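Local atomic coordinates of antibiotic biosynthesis monooxygenase (Thermus thermophilus, PDB entry 1IUJ), a protein that is of unknown function but may act as a monooxygenase, and binds zinc ions. Residues Tyr14-Arg25 with Gly74-Ala85. Residues are numbered along the deposited sequence; the frame is centred on the assembly and turned at random.
Sequences YAEQFEEAFRQR and GHARSGTLPKEA. With ZN (zinc ion), chain I.
The backbone oxygen of H75, a residue whose imidazole meets R25 of helix 15-29, is gripped side-on by two nitrogens of R77: NE at 2.7 Å and NH1 at 2.9 Å. This oxygen lies in the guanidinium plane, and NH1 approaches along a lone pair whereas NE stands above the carbonyl plane. Both bonds stay within the loop and fold the R77 side chain back on it.

The H75 ring coordinates a zinc ion through NE2 at 2.0 Å, and a water also binds the ion; ND1 is hydrogen-bonded to the carbonyl oxygen of F71, fixing the ring's rotation. R25 NH1 sits over the imidazole face, 3.2 Å from H75 NE2, with the guanidinium and ring planes 44° apart. Because NE2 spends its lone pair on the metal, this is a face contact and not a hydrogen bond.

In this dimeric alpha+beta barrel relative, helix 15-29 covers the antiparallel sheet with F18 and F22, while Y14, Q17, A21 and R25 face the loop leading from helix 69-74 to strand 91-100. L81 packs its two methyls against the helix: CD2 lies 3.8 Å from A21 CB, and CD1 comes within 3.5 Å of Q17 CD. Q17 reaches it on an extended chain, with CG anti to the backbone N (chi1 -165°).

At the other end of the contact, A85 CB makes a CH-pi contact with one face of the Y14 ring, 3.8 Å from the ring centroid and 20° off the normal, while P82 CG approaches Y14 CE2 obliquely to 3.5 Å.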
ATOM      1  N   TYR B  14      15.874 -12.780   8.390  1.00 18.54           N
ATOM      2  CA  TYR B  14      15.435 -13.509   7.199  1.00 18.42           C
ATOM      3  C   TYR B  14      14.985 -12.607   6.043  1.00 18.42           C
ATOM      4  O   TYR B  14      14.512 -13.100   4.992  1.00 18.45           O
ATOM      5  CB  TYR B  14      14.285 -14.465   7.550  1.00 17.64           C
ATOM      6  CG  TYR B  14      14.694 -15.573   8.483  1.00 18.13           C
ATOM      7  CD1 TYR B  14      14.736 -15.382   9.868  1.00 16.94           C
ATOM      8  CD2 TYR B  14      15.078 -16.799   7.977  1.00 18.13           C
ATOM      9  CE1 TYR B  14      15.100 -16.388  10.730  1.00 18.93           C
ATOM     10  CE2 TYR B  14      15.457 -17.830   8.829  1.00 18.10           C
ATOM     11  CZ  TYR B  14      15.492 -17.625  10.183  1.00 18.95           C
ATOM     12  OH  TYR B  14      15.877 -18.643  11.015  1.00 19.61           O
ATOM     13  N   ALA B  15      15.137 -11.295   6.236  1.00 19.88           N
ATOM     14  CA  ALA B  15      14.699 -10.306   5.257  1.00 20.43           C
ATOM     15  C   ALA B  15      15.298 -10.528   3.859  1.00 20.80           C
ATOM     16  O   ALA B  15      14.585 -10.490   2.863  1.00 19.86           O
ATOM     17  CB  ALA B  15      15.013  -8.898   5.758  1.00 20.83           C
ATOM     18  N   GLU B  16      16.612 -10.750   3.788  1.00 22.31           N
ATOM     19  CA  GLU B  16      17.262 -11.032   2.512  1.00 23.35           C
ATOM     20  C   GLU B  16      16.738 -12.303   1.810  1.00 23.00           C
ATOM     21  O   GLU B  16      16.466 -12.306   0.597  1.00 23.06           O
ATOM     22  CB  GLU B  16      18.789 -11.055   2.700  1.00 24.87           C
ATOM     23  CG  GLU B  16      19.569 -11.482   1.470  1.00 28.04           C
ATOM     24  CD  GLU B  16      21.073 -11.523   1.711  1.00 34.67           C
ATOM     25  OE1 GLU B  16      21.500 -11.468   2.890  1.00 37.23           O
ATOM     26  OE2 GLU B  16      21.827 -11.609   0.715  1.00 35.96           O
ATOM     27  N   GLN B  17      16.592 -13.387   2.568  1.00 22.35           N
ATOM     28  CA  GLN B  17      16.077 -14.612   2.008  1.00 21.47           C
ATOM     29  C   GLN B  17      14.630 -14.429   1.545  1.00 20.99           C
ATOM     30  O   GLN B  17      14.263 -14.935   0.478  1.00 21.41           O
ATOM     31  CB  GLN B  17      16.187 -15.772   2.997  1.00 23.07           C
ATOM     32  CG  GLN B  17      15.994 -17.119   2.330  1.00 24.93           C
ATOM     33  CD  GLN B  17      15.626 -18.214   3.301  1.00 25.45           C
ATOM     34  OE1 GLN B  17      15.909 -18.114   4.491  1.00 25.32           O
ATOM     35  NE2 GLN B  17      14.973 -19.258   2.798  1.00 29.16           N
ATOM     36  N   PHE B  18      13.838 -13.699   2.340  1.00 18.96           N
ATOM     37  CA  PHE B  18      12.463 -13.380   1.976  1.00 17.76           C
ATOM     38  C   PHE B  18      12.453 -12.616   0.658  1.00 18.13           C
ATOM     39  O   PHE B  18      11.699 -12.952  -0.245  1.00 16.36           O
ATOM     40  CB  PHE B  18      11.783 -12.549   3.079  1.00 17.80           C
ATOM     41  CG  PHE B  18      10.448 -12.019   2.680  1.00 17.23           C
ATOM     42  CD1 PHE B  18       9.330 -12.804   2.829  1.00 18.52           C
ATOM     43  CD2 PHE B  18      10.315 -10.739   2.115  1.00 17.42           C
ATOM     44  CE1 PHE B  18       8.079 -12.343   2.449  1.00 18.11           C
ATOM     45  CE2 PHE B  18       9.080 -10.256   1.725  1.00 15.33           C
ATOM     46  CZ  PHE B  18       7.948 -11.067   1.893  1.00 17.58           C
ATOM     47  N   GLU B  19      13.302 -11.596   0.542  1.00 17.54           N
ATOM     48  CA  GLU B  19      13.340 -10.800  -0.688  1.00 19.16           C
ATOM     49  C   GLU B  19      13.746 -11.637  -1.911  1.00 20.91           C
ATOM     50  O   GLU B  19      13.170 -11.480  -2.994  1.00 21.67           O
ATOM     51  CB  GLU B  19      14.262  -9.585  -0.515  1.00 19.00           C
ATOM     52  CG  GLU B  19      13.669  -8.491   0.376  1.00 19.78           C
ATOM     53  CD  GLU B  19      14.521  -7.241   0.439  1.00 22.24           C
ATOM     54  OE1 GLU B  19      15.292  -6.966  -0.520  1.00 23.36           O
ATOM     55  OE2 GLU B  19      14.403  -6.514   1.444  1.00 21.71           O
ATOM     56  N   GLU B  20      14.723 -12.525  -1.705  1.00 23.03           N
ATOM     57  CA  GLU B  20      15.284 -13.379  -2.760  1.00 25.96           C
ATOM     58  C   GLU B  20      14.197 -14.336  -3.195  1.00 26.57           C
ATOM     59  O   GLU B  20      13.958 -14.514  -4.390  1.00 27.62           O
ATOM     60  CB  GLU B  20      16.487 -14.171  -2.213  1.00 26.44           C
ATOM     61  CG  GLU B  20      17.709 -14.269  -3.132  1.00 31.01           C
ATOM     62  CD  GLU B  20      18.995 -14.706  -2.399  1.00 34.71           C
ATOM     63  OE1 GLU B  20      19.941 -15.218  -3.065  1.00 36.20           O
ATOM     64  OE2 GLU B  20      19.074 -14.557  -1.154  1.00 34.77           O
ATOM     65  N   ALA B  21      13.508 -14.919  -2.216  1.00 27.59           N
ATOM     66  CA  ALA B  21      12.381 -15.800  -2.477  1.00 28.18           C
ATOM     67  C   ALA B  21      11.239 -15.064  -3.191  1.00 28.24           C
ATOM     68  O   ALA B  21      10.670 -15.582  -4.156  1.00 29.34           O
ATOM     69  CB  ALA B  21      11.898 -16.469  -1.180  1.00 28.06           C
ATOM     70  N   PHE B  22      10.907 -13.851  -2.755  1.00 27.98           N
ATOM     71  CA  PHE B  22       9.832 -13.108  -3.401  1.00 27.39           C
ATOM     72  C   PHE B  22      10.120 -12.494  -4.783  1.00 27.58           C
ATOM     73  O   PHE B  22       9.193 -12.135  -5.537  1.00 27.04           O
ATOM     74  CB  PHE B  22       9.193 -12.059  -2.503  1.00 27.48           C
ATOM     75  CG  PHE B  22       7.809 -11.755  -2.930  1.00 28.61           C
ATOM     76  CD1 PHE B  22       6.718 -12.217  -2.201  1.00 29.42           C
ATOM     77  CD2 PHE B  22       7.586 -11.093  -4.151  1.00 29.47           C
ATOM     78  CE1 PHE B  22       5.433 -11.955  -2.657  1.00 29.66           C
ATOM     79  CE2 PHE B  22       6.298 -10.841  -4.631  1.00 24.41           C
ATOM     80  CZ  PHE B  22       5.226 -11.279  -3.873  1.00 31.73           C
ATOM     81  N   ARG B  23      11.395 -12.354  -5.104  1.00 27.78           N
ATOM     82  CA  ARG B  23      11.776 -11.933  -6.443  1.00 28.44           C
ATOM     83  C   ARG B  23      11.234 -12.954  -7.449  1.00 28.75           C
ATOM     84  O   ARG B  23      10.742 -12.588  -8.538  1.00 28.78           O
ATOM     85  CB  ARG B  23      13.293 -11.817  -6.511  1.00 28.05           C
ATOM     86  CG  ARG B  23      13.853 -11.352  -7.843  1.00 30.16           C
ATOM     87  CD  ARG B  23      15.322 -11.018  -7.758  1.00 33.09           C
ATOM     88  NE  ARG B  23      15.583  -9.576  -7.854  1.00 37.69           N
ATOM     89  CZ  ARG B  23      15.691  -8.730  -6.822  1.00 39.92           C
ATOM     90  NH1 ARG B  23      15.942  -7.442  -7.062  1.00 39.25           N
ATOM     91  NH2 ARG B  23      15.556  -9.146  -5.557  1.00 39.76           N
ATOM     92  N   GLN B  24      11.296 -14.226  -7.066  1.00 29.63           N
ATOM     93  CA  GLN B  24      10.758 -15.300  -7.907  1.00 29.50           C
ATOM     94  C   GLN B  24       9.235 -15.253  -8.088  1.00 29.00           C
ATOM     95  O   GLN B  24       8.736 -15.512  -9.176  1.00 29.73           O
ATOM     96  CB  GLN B  24      11.225 -16.656  -7.409  1.00 30.56           C
ATOM     97  CG  GLN B  24      12.504 -17.096  -8.098  1.00 34.68           C
ATOM     98  CD  GLN B  24      13.559 -17.542  -7.122  1.00 40.15           C
ATOM     99  OE1 GLN B  24      13.794 -18.744  -6.963  1.00 41.23           O
ATOM    100  NE2 GLN B  24      14.215 -16.582  -6.475  1.00 42.07           N
ATOM    101  N   ARG B  25       8.497 -14.897  -7.038  1.00 27.74           N
ATOM    102  CA  ARG B  25       7.046 -14.805  -7.115  1.00 26.64           C
ATOM    103  C   ARG B  25       6.604 -13.696  -8.053  1.00 26.20           C
ATOM    104  O   ARG B  25       5.625 -13.859  -8.790  1.00 26.55           O
ATOM    105  CB  ARG B  25       6.448 -14.579  -5.732  1.00 25.27           C
ATOM    106  CG  ARG B  25       6.379 -15.807  -4.887  1.00 25.80           C
ATOM    107  CD  ARG B  25       5.734 -15.558  -3.540  1.00 23.13           C
ATOM    108  NE  ARG B  25       4.431 -14.885  -3.598  1.00 24.75           N
ATOM    109  CZ  ARG B  25       3.463 -15.092  -2.706  1.00 22.26           C
ATOM    110  NH1 ARG B  25       3.694 -15.996  -1.768  1.00 24.41           N
ATOM    111  NH2 ARG B  25       2.275 -14.450  -2.769  1.00 18.56           N
ATOM    112  N   GLY B  74       4.586 -20.048  -7.015  1.00 20.72           N
ATOM    113  CA  GLY B  74       5.098 -18.860  -6.350  1.00 22.83           C
ATOM    114  C   GLY B  74       5.138 -19.115  -4.854  1.00 22.98           C
ATOM    115  O   GLY B  74       6.096 -18.755  -4.179  1.00 23.93           O
ATOM    116  N   HIS B  75       4.123 -19.787  -4.337  1.00 25.22           N
ATOM    117  CA  HIS B  75       4.122 -20.141  -2.920  1.00 27.43           C
ATOM    118  C   HIS B  75       5.164 -21.195  -2.487  1.00 29.97           C
ATOM    119  O   HIS B  75       5.404 -21.390  -1.287  1.00 29.52           O
ATOM    120  CB  HIS B  75       2.708 -20.432  -2.446  1.00 26.71           C
ATOM    121  CG  HIS B  75       1.912 -19.189  -2.244  1.00 24.04           C
ATOM    122  ND1 HIS B  75       1.550 -18.366  -3.289  1.00 21.31           N
ATOM    123  CD2 HIS B  75       1.484 -18.581  -1.111  1.00 24.91           C
ATOM    124  CE1 HIS B  75       0.923 -17.306  -2.807  1.00 22.30           C
ATOM    125  NE2 HIS B  75       0.841 -17.429  -1.493  1.00 19.59           N
ATOM    126  N   ALA B  76       5.833 -21.842  -3.439  1.00 33.12           N
ATOM    127  CA  ALA B  76       7.023 -22.625  -3.069  1.00 36.12           C
ATOM    128  C   ALA B  76       8.156 -21.757  -2.471  1.00 38.27           C
ATOM    129  O   ALA B  76       9.221 -22.290  -2.142  1.00 39.18           O
ATOM    130  CB  ALA B  76       7.530 -23.478  -4.243  1.00 36.63           C
ATOM    131  N   ARG B  77       7.893 -20.447  -2.299  1.00 40.22           N
ATOM    132  CA  ARG B  77       8.795 -19.476  -1.636  1.00 41.48           C
ATOM    133  C   ARG B  77       8.988 -19.707  -0.129  1.00 42.09           C
ATOM    134  O   ARG B  77       9.879 -20.458   0.264  1.00 42.61           O
ATOM    135  CB  ARG B  77       8.349 -18.023  -1.871  1.00 41.89           C
ATOM    136  CG  ARG B  77       6.833 -17.764  -1.848  1.00 42.92           C
ATOM    137  CD  ARG B  77       6.174 -17.672  -0.482  1.00 42.53           C
ATOM    138  NE  ARG B  77       5.473 -18.915  -0.156  1.00 45.65           N
ATOM    139  CZ  ARG B  77       4.616 -19.087   0.853  1.00 45.15           C
ATOM    140  NH1 ARG B  77       4.048 -20.278   1.034  1.00 44.88           N
ATOM    141  NH2 ARG B  77       4.329 -18.089   1.678  1.00 43.21           N
ATOM    142  N   SER B  78       8.172 -19.042   0.696  1.00 42.19           N
ATOM    143  CA  SER B  78       8.160 -19.211   2.154  1.00 42.21           C
ATOM    144  C   SER B  78       7.704 -20.617   2.557  1.00 42.30           C
ATOM    145  O   SER B  78       7.507 -20.918   3.745  1.00 42.58           O
ATOM    146  CB  SER B  78       7.316 -18.118   2.847  1.00 42.64           C
ATOM    147  OG  SER B  78       6.465 -18.654   3.862  1.00 43.04           O
ATOM    148  N   GLY B  79       7.521 -21.466   1.551  1.00 41.71           N
ATOM    149  CA  GLY B  79       7.651 -22.890   1.752  1.00 41.38           C
ATOM    150  C   GLY B  79       9.085 -23.141   2.195  1.00 40.77           C
ATOM    151  O   GLY B  79       9.317 -23.936   3.109  1.00 41.34           O
ATOM    152  N   THR B  80      10.042 -22.460   1.557  1.00 39.73           N
ATOM    153  CA  THR B  80      11.460 -22.632   1.901  1.00 38.42           C
ATOM    154  C   THR B  80      11.849 -21.809   3.122  1.00 37.25           C
ATOM    155  O   THR B  80      12.821 -22.145   3.803  1.00 37.35           O
ATOM    156  CB  THR B  80      12.444 -22.338   0.712  1.00 38.58           C
ATOM    157  OG1 THR B  80      12.353 -20.966   0.307  1.00 39.20           O
ATOM    158  CG2 THR B  80      12.074 -23.114  -0.549  1.00 38.24           C
ATOM    159  N   LEU B  81      11.110 -20.728   3.389  1.00 35.46           N
ATOM    160  CA  LEU B  81      11.323 -19.950   4.606  1.00 33.63           C
ATOM    161  C   LEU B  81      10.769 -20.704   5.814  1.00 32.41           C
ATOM    162  O   LEU B  81       9.582 -21.052   5.849  1.00 32.32           O
ATOM    163  CB  LEU B  81      10.667 -18.567   4.507  1.00 33.21           C
ATOM    164  CG  LEU B  81      11.427 -17.338   3.990  1.00 33.95           C
ATOM    165  CD1 LEU B  81      12.675 -17.026   4.803  1.00 33.12           C
ATOM    166  CD2 LEU B  81      11.756 -17.413   2.494  1.00 34.96           C
ATOM    167  N   PRO B  82      11.611 -20.944   6.815  1.00 31.29           N
ATOM    168  CA  PRO B  82      11.177 -21.660   8.022  1.00 30.65           C
ATOM    169  C   PRO B  82      10.042 -20.947   8.765  1.00 29.96           C
ATOM    170  O   PRO B  82       9.962 -19.721   8.714  1.00 28.13           O
ATOM    171  CB  PRO B  82      12.443 -21.689   8.886  1.00 30.42           C
ATOM    172  CG  PRO B  82      13.291 -20.595   8.360  1.00 31.46           C
ATOM    173  CD  PRO B  82      13.034 -20.553   6.878  1.00 31.26           C
ATOM    174  N   LYS B  83       9.174 -21.699   9.444  1.00 29.60           N
ATOM    175  CA  LYS B  83       8.106 -21.078  10.243  1.00 29.31           C
ATOM    176  C   LYS B  83       8.660 -20.032  11.208  1.00 28.36           C
ATOM    177  O   LYS B  83       8.018 -19.021  11.500  1.00 28.72           O
ATOM    178  CB  LYS B  83       7.306 -22.127  11.019  1.00 30.04           C
ATOM    179  CG  LYS B  83       5.798 -21.976  10.861  1.00 33.24           C
ATOM    180  CD  LYS B  83       5.103 -21.527  12.134  1.00 36.16           C
ATOM    181  CE  LYS B  83       3.598 -21.418  11.893  1.00 36.85           C
ATOM    182  NZ  LYS B  83       2.760 -21.652  13.109  1.00 37.05           N
ATOM    183  N   GLU B  84       9.875 -20.284  11.691  1.00 26.76           N
ATOM    184  CA  GLU B  84      10.519 -19.431  12.677  1.00 25.72           C
ATOM    185  C   GLU B  84      10.868 -18.050  12.135  1.00 23.56           C
ATOM    186  O   GLU B  84      11.125 -17.141  12.915  1.00 23.61           O
ATOM    187  CB  GLU B  84      11.791 -20.113  13.187  1.00 26.81           C
ATOM    188  CG  GLU B  84      11.535 -21.381  13.996  1.00 28.93           C
ATOM    189  CD  GLU B  84      11.272 -22.624  13.165  1.00 30.96           C
ATOM    190  OE1 GLU B  84      11.036 -23.686  13.780  1.00 33.71           O
ATOM    191  OE2 GLU B  84      11.291 -22.558  11.913  1.00 33.03           O
ATOM    192  N   ALA B  85      10.888 -17.906  10.814  1.00 21.85           N
ATOM    193  CA  ALA B  85      11.236 -16.646  10.172  1.00 20.21           C
ATOM    194  C   ALA B  85      10.185 -15.564  10.454  1.00 20.25           C
ATOM    195  O   ALA B  85      10.465 -14.388  10.290  1.00 21.09           O
ATOM    196  CB  ALA B  85      11.393 -16.821   8.670  1.00 20.06           C
TER
HETATM  197 ZN    ZN I2006      -0.147 -16.257  -0.170  1.00 26.15          ZN
HETATM  198  O   HOH W   1       1.692 -15.479   1.112  1.00 37.84           O